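Local coordinates for cellulase (Xanthomonas axonopodis pv. citri, PDB 4W7W), which probably hydrolyses the beta-1,4-glucosidic bonds of cellulose as a family 5 glycoside hydrolase with an (alpha/beta)8 barrel, and is captured here with bound cello-oligosaccharide, at residues K180-V185 / G216-F221; Q225-D230 / F267-N272; S56-K61 / F311-G316. One frame throughout, in Å; residues are numbered along the deposited sequence.

Contact 1 (K180-V185 / G216-F221)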
loop_
_atom_site.group_PDB
_atom_site.type_symbol
_atom_site.label_atom_id
_atom_site.label_comp_id
_atom_site.label_asym_id
_atom_site.label_seq_id
_atom_site.Cartn_x
_atom_site.Cartn_y
_atom_site.Cartn_z
ATOM N N LYS A 180 -3.169 -16.296 -9.238
ATOM C CA LYS A 180 -2.245 -15.664 -10.175
ATOM C C LYS A 180 -2.182 -14.149 -9.993
ATOM O O LYS A 180 -1.516 -13.459 -10.753
ATOM C CB LYS A 180 -2.641 -16.007 -11.608
ATOM C CG LYS A 180 -2.597 -17.491 -11.916
ATOM C CD LYS A 180 -3.001 -17.790 -13.351
ATOM C CE LYS A 180 -2.820 -19.263 -13.698
ATOM N NZ LYS A 180 -3.475 -19.615 -14.986
ATOM N N ASN A 181 -2.851 -13.639 -8.964
ATOM C CA ASN A 181 -2.991 -12.214 -8.755
ATOM C C ASN A 181 -1.640 -11.544 -8.545
ATOM O O ASN A 181 -0.690 -12.155 -8.066
ATOM C CB ASN A 181 -3.830 -11.945 -7.506
ATOM C CG ASN A 181 -5.154 -12.686 -7.487
ATOM O OD1 ASN A 181 -5.179 -13.914 -7.485
ATOM N ND2 ASN A 181 -6.257 -11.954 -7.434
ATOM N N LEU A 182 -1.569 -10.259 -8.874
ATOM C CA LEU A 182 -0.392 -9.457 -8.580
ATOM C C LEU A 182 -0.187 -9.409 -7.071
ATOM O O LEU A 182 -1.142 -9.155 -6.315
ATOM C CB LEU A 182 -0.597 -8.040 -9.134
ATOM C CG LEU A 182 0.543 -7.052 -8.857
ATOM C CD1 LEU A 182 1.870 -7.460 -9.477
ATOM C CD2 LEU A 182 0.141 -5.680 -9.343
ATOM N N ILE A 183 1.055 -9.639 -6.645
ATOM C CA ILE A 183 1.460 -9.521 -5.253
ATOM C C ILE A 183 2.379 -8.303 -5.151
ATOM O O ILE A 183 3.368 -8.201 -5.888
ATOM C CB ILE A 183 2.221 -10.778 -4.772
ATOM C CG1 ILE A 183 1.308 -11.993 -4.786
ATOM C CG2 ILE A 183 2.773 -10.544 -3.375
ATOM C CD1 ILE A 183 2.060 -13.297 -4.598
ATOM N N LEU A 184 2.063 -7.412 -4.216
ATOM C CA LEU A 184 2.916 -6.275 -3.876
ATOM C C LEU A 184 3.713 -6.638 -2.623
ATOM O O LEU A 184 3.141 -6.881 -1.559
ATOM C CB LEU A 184 2.106 -5.009 -3.619
ATOM C CG LEU A 184 1.228 -4.564 -4.787
ATOM C CD1 LEU A 184 0.525 -3.272 -4.413
ATOM C CD2 LEU A 184 2.020 -4.406 -6.069
ATOM N N VAL A 185 5.036 -6.662 -2.775
ATOM C CA VAL A 185 5.979 -7.105 -1.744
ATOM C C VAL A 185 6.739 -5.902 -1.210
ATOM O O VAL A 185 7.415 -5.231 -1.972
ATOM C CB VAL A 185 7.044 -8.074 -2.324
ATOM C CG1 VAL A 185 7.973 -8.578 -1.228
ATOM C CG2 VAL A 185 6.378 -9.231 -3.024
ATOM N N GLY A 216 4.718 -17.792 -9.737
ATOM C CA GLY A 216 3.677 -17.244 -10.597
ATOM C C GLY A 216 4.117 -16.048 -11.428
ATOM O O GLY A 216 3.333 -15.531 -12.208
ATOM N N ASN A 217 5.365 -15.591 -11.236
ATOM C CA ASN A 217 5.922 -14.471 -12.003
ATOM C C ASN A 217 4.966 -13.288 -12.117
ATOM O O ASN A 217 4.716 -12.781 -13.218
ATOM C CB ASN A 217 6.365 -14.914 -13.403
ATOM C CG ASN A 217 7.256 -13.881 -14.077
ATOM O OD1 ASN A 217 7.833 -13.004 -13.415
ATOM N ND2 ASN A 217 7.346 -13.959 -15.400
ATOM N N ASN A 218 4.433 -12.847 -10.986
ATOM C CA ASN A 218 3.550 -11.693 -10.988
ATOM C C ASN A 218 3.657 -10.936 -9.672
ATOM O O ASN A 218 2.726 -10.883 -8.861
ATOM C CB ASN A 218 2.113 -12.081 -11.300
ATOM C CG ASN A 218 1.283 -10.899 -11.730
ATOM O OD1 ASN A 218 1.823 -9.892 -12.195
ATOM N ND2 ASN A 218 -0.030 -11.002 -11.585
ATOM N N LEU A 219 4.827 -10.322 -9.520
ATOM C CA LEU A 219 5.230 -9.627 -8.312
ATOM C C LEU A 219 5.610 -8.197 -8.663
ATOM O O LEU A 219 6.126 -7.945 -9.751
ATOM C CB LEU A 219 6.491 -10.332 -7.818
ATOM C CG LEU A 219 6.964 -10.218 -6.399
ATOM C CD1 LEU A 219 5.871 -10.793 -5.519
ATOM C CD2 LEU A 219 8.250 -11.022 -6.214
ATOM N N ALA A 220 5.415 -7.293 -7.713
ATOM C CA ALA A 220 6.029 -5.963 -7.770
ATOM C C ALA A 220 6.451 -5.581 -6.372
ATOM O O ALA A 220 5.855 -6.027 -5.394
ATOM C CB ALA A 220 5.076 -4.931 -8.369
ATOM N N PHE A 221 7.466 -4.729 -6.288
ATOM C CA PHE A 221 7.982 -4.280 -5.012
ATOM C C PHE A 221 7.310 -2.972 -4.640
ATOM O O PHE A 221 7.345 -1.994 -5.401
ATOM C CB PHE A 221 9.506 -4.172 -5.077
ATOM C CG PHE A 221 10.130 -5.525 -5.132
ATOM C CD1 PHE A 221 10.378 -6.224 -3.971
ATOM C CD2 PHE A 221 10.320 -6.174 -6.348
ATOM C CE1 PHE A 221 10.856 -7.523 -4.007
ATOM C CE2 PHE A 221 10.803 -7.475 -6.396
ATOM C CZ PHE A 221 11.079 -8.130 -5.221
#

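Contact 2 (Q225-D230 / F267-N272). With BGC (beta-D-glucopyranose), chain C; BGC (beta-D-glucopyranose), chain B; GLC (alpha-D-glucopyranose), chain D.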
loop_
_atom_site.group_PDB
_atom_site.type_symbol
_atom_site.label_atom_id
_atom_site.label_comp_id
_atom_site.label_asym_id
_atom_site.label_seq_id
_atom_site.Cartn_x
_atom_site.Cartn_y
_atom_site.Cartn_z
ATOM N N GLN A 225 7.030 6.686 -0.069
ATOM C CA GLN A 225 7.933 7.835 -0.033
ATOM C C GLN A 225 7.201 9.096 0.374
ATOM O O GLN A 225 6.303 9.574 -0.307
ATOM C CB GLN A 225 8.629 8.061 -1.376
ATOM C CG GLN A 225 9.749 9.089 -1.299
ATOM C CD GLN A 225 10.844 8.643 -0.367
ATOM O OE1 GLN A 225 11.401 7.564 -0.530
ATOM N NE2 GLN A 225 11.177 9.472 0.612
ATOM N N TYR A 226 7.650 9.641 1.497
ATOM C CA TYR A 226 7.214 10.946 1.988
ATOM C C TYR A 226 8.393 11.913 1.940
ATOM O O TYR A 226 9.549 11.498 1.827
ATOM C CB TYR A 226 6.642 10.790 3.402
ATOM C CG TYR A 226 5.348 10.005 3.425
ATOM C CD1 TYR A 226 4.134 10.623 3.183
ATOM C CD2 TYR A 226 5.333 8.634 3.685
ATOM C CE1 TYR A 226 2.944 9.910 3.202
ATOM C CE2 TYR A 226 4.133 7.918 3.698
ATOM C CZ TYR A 226 2.935 8.569 3.459
ATOM O OH TYR A 226 1.725 7.925 3.465
ATOM N N LEU A 227 8.093 13.210 1.976
ATOM C CA LEU A 227 9.079 14.215 1.592
ATOM C C LEU A 227 9.484 15.166 2.709
ATOM O O LEU A 227 10.203 16.129 2.458
ATOM C CB LEU A 227 8.560 15.028 0.398
ATOM C CG LEU A 227 8.244 14.293 -0.908
ATOM C CD1 LEU A 227 8.068 15.255 -2.063
ATOM C CD2 LEU A 227 9.231 13.185 -1.227
ATOM N N ASP A 228 9.028 14.913 3.925
ATOM C CA ASP A 228 9.517 15.648 5.085
ATOM C C ASP A 228 10.903 15.125 5.534
ATOM O O ASP A 228 11.438 14.197 4.929
ATOM C CB ASP A 228 8.456 15.713 6.210
ATOM C CG ASP A 228 8.004 14.360 6.719
ATOM O OD1 ASP A 228 8.216 13.329 6.043
ATOM O OD2 ASP A 228 7.379 14.355 7.807
ATOM N N LYS A 229 11.499 15.752 6.560
ATOM C CA LYS A 229 12.922 15.551 6.871
ATOM C C LYS A 229 13.297 14.105 7.129
ATOM O O LYS A 229 14.392 13.682 6.738
ATOM C CB LYS A 229 13.360 16.411 8.069
ATOM C CG LYS A 229 14.857 16.337 8.414
ATOM C CD LYS A 229 15.195 17.082 9.707
ATOM C CE LYS A 229 16.696 17.330 9.866
ATOM N NZ LYS A 229 17.499 16.074 9.967
ATOM N N ASP A 230 12.408 13.363 7.779
ATOM C CA ASP A 230 12.664 11.960 8.072
ATOM C C ASP A 230 11.790 10.995 7.278
ATOM O O ASP A 230 11.722 9.811 7.602
ATOM C CB ASP A 230 12.530 11.671 9.567
ATOM C CG ASP A 230 11.102 11.699 10.059
ATOM O OD1 ASP A 230 10.241 12.297 9.386
ATOM O OD2 ASP A 230 10.857 11.122 11.151
ATOM N N PHE A 267 2.396 7.786 -0.825
ATOM C CA PHE A 267 3.176 9.010 -0.952
ATOM C C PHE A 267 2.168 10.122 -0.737
ATOM O O PHE A 267 0.971 9.923 -0.893
ATOM C CB PHE A 267 3.878 9.149 -2.319
ATOM C CG PHE A 267 2.943 9.371 -3.508
ATOM C CD1 PHE A 267 2.044 8.399 -3.911
ATOM C CD2 PHE A 267 2.986 10.550 -4.219
ATOM C CE1 PHE A 267 1.214 8.603 -5.000
ATOM C CE2 PHE A 267 2.177 10.752 -5.310
ATOM C CZ PHE A 267 1.281 9.784 -5.707
ATOM N N ALA A 268 2.657 11.299 -0.376
ATOM C CA ALA A 268 1.802 12.460 -0.172
ATOM C C ALA A 268 2.665 13.687 -0.144
ATOM O O ALA A 268 3.853 13.624 0.196
ATOM C CB ALA A 268 1.039 12.369 1.136
ATOM N N THR A 269 2.032 14.809 -0.454
ATOM C CA THR A 269 2.608 16.146 -0.375
ATOM C C THR A 269 1.528 17.080 0.139
ATOM O O THR A 269 0.339 16.861 -0.109
ATOM C CB THR A 269 3.126 16.600 -1.756
ATOM O OG1 THR A 269 2.083 16.516 -2.729
ATOM C CG2 THR A 269 4.289 15.748 -2.213
ATOM N N ALA A 270 1.944 18.121 0.848
ATOM C CA ALA A 270 1.006 19.090 1.389
ATOM C C ALA A 270 0.690 20.178 0.385
ATOM O O ALA A 270 1.321 20.287 -0.669
ATOM C CB ALA A 270 1.567 19.687 2.659
ATOM N N ASN A 271 -0.304 20.981 0.728
ATOM C CA ASN A 271 -0.802 21.983 -0.201
ATOM C C ASN A 271 -0.055 23.307 -0.138
ATOM O O ASN A 271 -0.549 24.287 0.417
ATOM C CB ASN A 271 -2.288 22.214 0.068
ATOM C CG ASN A 271 -2.899 23.223 -0.862
ATOM O OD1 ASN A 271 -2.502 23.326 -2.010
ATOM N ND2 ASN A 271 -3.841 23.993 -0.360
ATOM N N ASN A 272 1.138 23.332 -0.726
ATOM C CA ASN A 272 1.955 24.549 -0.782
ATOM C C ASN A 272 2.833 24.506 -2.024
ATOM O O ASN A 272 3.005 23.442 -2.615
ATOM C CB ASN A 272 2.755 24.751 0.522
ATOM C CG ASN A 272 3.731 23.631 0.831
ATOM O OD1 ASN A 272 4.687 23.381 0.083
ATOM N ND2 ASN A 272 3.485 22.919 1.937
HETATM C C2 BGC C . 11.896 6.501 8.496
HETATM C C3 BGC C . 10.427 6.843 8.671
HETATM C C4 BGC C . 9.920 6.405 10.053
HETATM C C5 BGC C . 10.829 6.860 11.184
HETATM C C6 BGC C . 10.402 6.258 12.525
HETATM C C1 BGC C . 12.713 6.959 9.690
HETATM O O2 BGC C . 12.399 7.078 7.281
HETATM O O3 BGC C . 9.731 6.147 7.645
HETATM O O4 BGC C . 8.627 6.941 10.346
HETATM O O5 BGC C . 12.176 6.459 10.921
HETATM O O6 BGC C . 11.171 6.866 13.570
HETATM C C2 BGC B . 6.354 6.405 10.818
HETATM C C3 BGC B . 5.138 5.672 10.270
HETATM C C4 BGC B . 4.859 6.075 8.825
HETATM C C5 BGC B . 6.129 5.937 7.993
HETATM C C6 BGC B . 5.950 6.497 6.594
HETATM C C1 BGC B . 7.526 6.193 9.881
HETATM O O2 BGC B . 6.712 5.922 12.117
HETATM O O3 BGC B . 4.000 5.976 11.076
HETATM O O4 BGC B . 3.782 5.308 8.285
HETATM O O5 BGC B . 7.195 6.679 8.583
HETATM O O6 BGC B . 7.172 6.416 5.854
HETATM C C1 GLC D . 17.899 7.477 10.707
HETATM C C2 GLC D . 17.014 6.702 11.668
HETATM C C3 GLC D . 15.921 5.988 10.885
HETATM C C4 GLC D . 15.058 7.041 10.198
HETATM C C5 GLC D . 15.960 7.821 9.244
HETATM C C6 GLC D . 15.236 8.948 8.512
HETATM O O1 GLC D . 18.568 6.529 9.875
HETATM O O2 GLC D . 17.801 5.790 12.439
HETATM O O3 GLC D . 15.162 5.198 11.786
HETATM O O4 GLC D . 14.004 6.397 9.490
HETATM O O5 GLC D . 17.088 8.383 9.948
HETATM O O6 GLC D . 16.081 9.459 7.475
HETATM O O HOH W 1 5.424 13.896 2.441
#

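Contact 3 (S56-K61 / F311-G316)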
loop_
_atom_site.group_PDB
_atom_site.type_symbol
_atom_site.label_atom_id
_atom_site.label_comp_id
_atom_site.label_asym_id
_atom_site.label_seq_id
_atom_site.Cartn_x
_atom_site.Cartn_y
_atom_site.Cartn_z
ATOM N N SER A 56 -16.735 5.789 -7.008
ATOM C CA SER A 56 -17.159 6.474 -8.227
ATOM C C SER A 56 -16.525 7.865 -8.358
ATOM O O SER A 56 -16.179 8.275 -9.457
ATOM C CB SER A 56 -18.681 6.530 -8.340
ATOM O OG SER A 56 -19.270 7.109 -7.212
ATOM N N TYR A 57 -16.361 8.577 -7.252
ATOM C CA TYR A 57 -15.701 9.881 -7.295
ATOM C C TYR A 57 -14.289 9.735 -7.852
ATOM O O TYR A 57 -13.897 10.452 -8.784
ATOM C CB TYR A 57 -15.638 10.528 -5.911
ATOM C CG TYR A 57 -14.782 11.776 -5.932
ATOM C CD1 TYR A 57 -15.275 12.973 -6.422
ATOM C CD2 TYR A 57 -13.458 11.733 -5.519
ATOM C CE1 TYR A 57 -14.475 14.099 -6.474
ATOM C CE2 TYR A 57 -12.654 12.851 -5.572
ATOM C CZ TYR A 57 -13.157 14.034 -6.047
ATOM O OH TYR A 57 -12.317 15.134 -6.069
ATOM N N PHE A 58 -13.515 8.807 -7.312
ATOM C CA PHE A 58 -12.135 8.680 -7.782
ATOM C C PHE A 58 -12.062 8.143 -9.203
ATOM O O PHE A 58 -11.219 8.568 -9.972
ATOM C CB PHE A 58 -11.279 7.909 -6.761
ATOM C CG PHE A 58 -11.051 8.714 -5.519
ATOM C CD1 PHE A 58 -10.246 9.854 -5.591
ATOM C CD2 PHE A 58 -11.717 8.460 -4.327
ATOM C CE1 PHE A 58 -10.095 10.684 -4.504
ATOM C CE2 PHE A 58 -11.577 9.293 -3.237
ATOM C CZ PHE A 58 -10.776 10.423 -3.329
ATOM N N ALA A 59 -12.964 7.235 -9.572
ATOM C CA ALA A 59 -13.034 6.788 -10.957
ATOM C C ALA A 59 -13.280 7.960 -11.893
ATOM O O ALA A 59 -12.698 8.022 -12.981
ATOM C CB ALA A 59 -14.106 5.745 -11.142
ATOM N N GLY A 60 -14.140 8.884 -11.484
ATOM C CA GLY A 60 -14.449 10.073 -12.287
ATOM C C GLY A 60 -13.279 11.012 -12.469
ATOM O O GLY A 60 -13.254 11.791 -13.405
ATOM N N LYS A 61 -12.285 10.915 -11.593
ATOM C CA LYS A 61 -11.035 11.654 -11.724
ATOM C C LYS A 61 -9.974 10.893 -12.486
ATOM O O LYS A 61 -8.847 11.379 -12.585
ATOM C CB LYS A 61 -10.505 12.015 -10.343
ATOM C CG LYS A 61 -11.417 12.932 -9.573
ATOM C CD LYS A 61 -11.732 14.151 -10.412
ATOM C CE LYS A 61 -12.349 15.260 -9.614
ATOM N NZ LYS A 61 -12.566 16.425 -10.510
ATOM N N PHE A 311 -3.014 15.859 3.979
ATOM C CA PHE A 311 -2.850 15.002 2.802
ATOM C C PHE A 311 -4.168 14.479 2.246
ATOM O O PHE A 311 -4.165 13.646 1.355
ATOM C CB PHE A 311 -1.915 13.823 3.125
ATOM C CG PHE A 311 -0.572 14.231 3.660
ATOM C CD1 PHE A 311 0.183 15.259 3.093
ATOM C CD2 PHE A 311 -0.019 13.509 4.693
ATOM C CE1 PHE A 311 1.446 15.580 3.600
ATOM C CE2 PHE A 311 1.229 13.809 5.187
ATOM C CZ PHE A 311 1.957 14.856 4.655
ATOM N N THR A 312 -5.297 14.928 2.767
ATOM C CA THR A 312 -6.558 14.409 2.291
ATOM C C THR A 312 -6.865 14.817 0.860
ATOM O O THR A 312 -6.764 15.994 0.515
ATOM C CB THR A 312 -7.725 14.809 3.193
ATOM O OG1 THR A 312 -8.908 14.222 2.652
ATOM C CG2 THR A 312 -7.911 16.341 3.342
ATOM N N VAL A 313 -7.313 13.863 0.054
ATOM C CA VAL A 313 -7.956 14.184 -1.214
ATOM C C VAL A 313 -9.408 13.703 -1.241
ATOM O O VAL A 313 -10.011 13.617 -2.313
ATOM C CB VAL A 313 -7.149 13.738 -2.459
ATOM C CG1 VAL A 313 -5.836 14.512 -2.511
ATOM C CG2 VAL A 313 -6.923 12.235 -2.491
ATOM N N GLN A 314 -9.981 13.429 -0.066
ATOM C CA GLN A 314 -11.404 13.152 0.009
ATOM C C GLN A 314 -12.163 14.429 -0.361
ATOM O O GLN A 314 -11.893 15.469 0.219
ATOM C CB GLN A 314 -11.777 12.730 1.423
ATOM C CG GLN A 314 -13.234 12.310 1.569
ATOM C CD GLN A 314 -13.587 11.005 0.884
ATOM O OE1 GLN A 314 -12.729 10.253 0.405
ATOM N NE2 GLN A 314 -14.866 10.703 0.886
ATOM N N PRO A 315 -13.108 14.354 -1.320
ATOM C CA PRO A 315 -13.819 15.569 -1.701
ATOM C C PRO A 315 -14.583 16.112 -0.534
ATOM O O PRO A 315 -14.981 15.379 0.386
ATOM C CB PRO A 315 -14.742 15.101 -2.814
ATOM C CG PRO A 315 -14.935 13.654 -2.553
ATOM C CD PRO A 315 -13.584 13.193 -2.072
ATOM N N GLY A 316 -14.778 17.419 -0.553
ATOM C CA GLY A 316 -15.522 18.063 0.508
ATOM C C GLY A 316 -16.972 17.614 0.567
ATOM O O GLY A 316 -17.520 17.148 -0.419
HETATM O O HOH W 2 -10.466 15.680 -4.127
#

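Contact 1 (K180-V185 / G216-F221)
The carboxamide of N218 lies flat beneath L182, whose CA, CB and CD1 all spread over one of its faces, CD1 standing 3.6 Å from OD1. At the edge of the same amide, ND2 points to K180 O, 3.0 Å away, with the acceptor only 6° out of the amide plane and the N-H pointing almost straight at it (168°). Because L182 extends CG opposite its own backbone N (chi1 178°), the leucine reaches across the amide at about a right angle. The second flat group, the ring of F221, runs beside V185, whose CG1 is 4.1 Å from CE1; W254 meets this ring edge-to-face.

This is parallel pairing of neighbouring strands within a beta-alpha-beta unit of the barrel. I183 N bonds to N218 O, A220 N to I183 O at 2.9 Å, and V185 N to A220 O at 2.8 Å, with CA-H...O contacts filling in between. L184 and A220 share one face of the sheet, where CD2 and CB meet at 3.9 Å; I183, V185, L219 and F221 share the other, and there I183 and V185 also pack on helix 160-176.

Chemically, the N218 side chain takes over where the regular ladder ends, giving K180 O a side-chain donor just before the paired strands, while its backbone O begins the ladder. One in-plane bond and an aliphatic cover on a face together should restrict rotation of the amide, so the loop preceding strand 219-226 is tied to the segment preceding strand 183-186.

Contact 2 (Q225-D230 / F267-N272)
Water 1 joins L227 N to A268 O, accepting from the first and donating to the second, each at 2.8 Å. It stands where two parallel barrel strands diverge, with no direct hydrogen bond between the segments. The water lies in the plane of the Y226 ring, at its edge. Y226 swings CG away from its carbonyl carbon (chi1 -68°), which brings the ring beside A268 CB, 3.7 Å from CE1, and puts F267 CA over one face, displaced toward the rim. On the side of CD2, Y226 approaches the glucose of chain B, whose O6 is 3.6 Å from that carbon. The phenol OH is hydrogen-bonded to E266 on strand 262-268. D230 O accepts a 2.8 Å bond from O2 of the glucose of chain C, while L227 CD1 and T269 CG2 meet side by side at 3.8 Å.

Q225 O is buried without a conventional partner; F267 CA offers only a CA-H...O contact of 3.2 Å (136° at the hydrogen). Water 1 probably stands in for the direct backbone bond that L227 N and A268 O would make if the ladder continued, while the Y226 ring packs on A268 and lines the sugar-binding cleft.

Contact 3 (S56-K61 / F311-G316)
P315 lies over the face of the Y57 ring in a CH-pi contact that packs the loop after the last strand of the (beta/alpha)8 barrel on helix 52-60. Its CG stands 3.6 Å from the ring centroid and only 3° off the normal, so CG is almost exactly centred; CB leans toward CZ and CD toward CE2. With CG trans to its backbone N (chi1 172°), Y57 runs past P315 in the opposite direction. K61 CG lies on the opposite face, sandwiching the phenol. Y57 also turns an edge to its neighbour, with CD2 above the centre of the F58 ring. That ring meets the loop by its own rim: V313 O lies near its plane, 3.4 Å from CZ, and Q314 OE1 is in plane at 3.9 Å from CE2, the ring and amide planes being 52° apart. The amide oxygen is hydrogen-bonded to G302 N.

With no direct hydrogen bond across the segments, water 2 bridges them, donating to Y57 OH at 2.7 Å and to V313 O at 2.8 Å, while the phenol also bonds to D321, which forms a salt bridge with K61. Just before the proline, T312 OG1 accepts from Q314 N at 3.0 Å, forming an ST turn.

Overall arrangement
Followed from the N terminus, the chain first lays down 56-61, half of contact 3, on the helix between the first two barrel strands. It then runs through the barrel until 216-221 meets 180-185, closing contact 1 between the fifth and sixth strands. Strand 219-226 leads directly into contact 2, which closes at 267-272 on the seventh strand; the two contacts are in series, with centres 27 Å apart. Only with 311-316, after the eighth strand, does contact 3 close, its long loop enclosing both others and joining early and late parts of the barrel. Contacts 2 and 3 touch directly, A268 CB lying 3.5 Å from F311 CG.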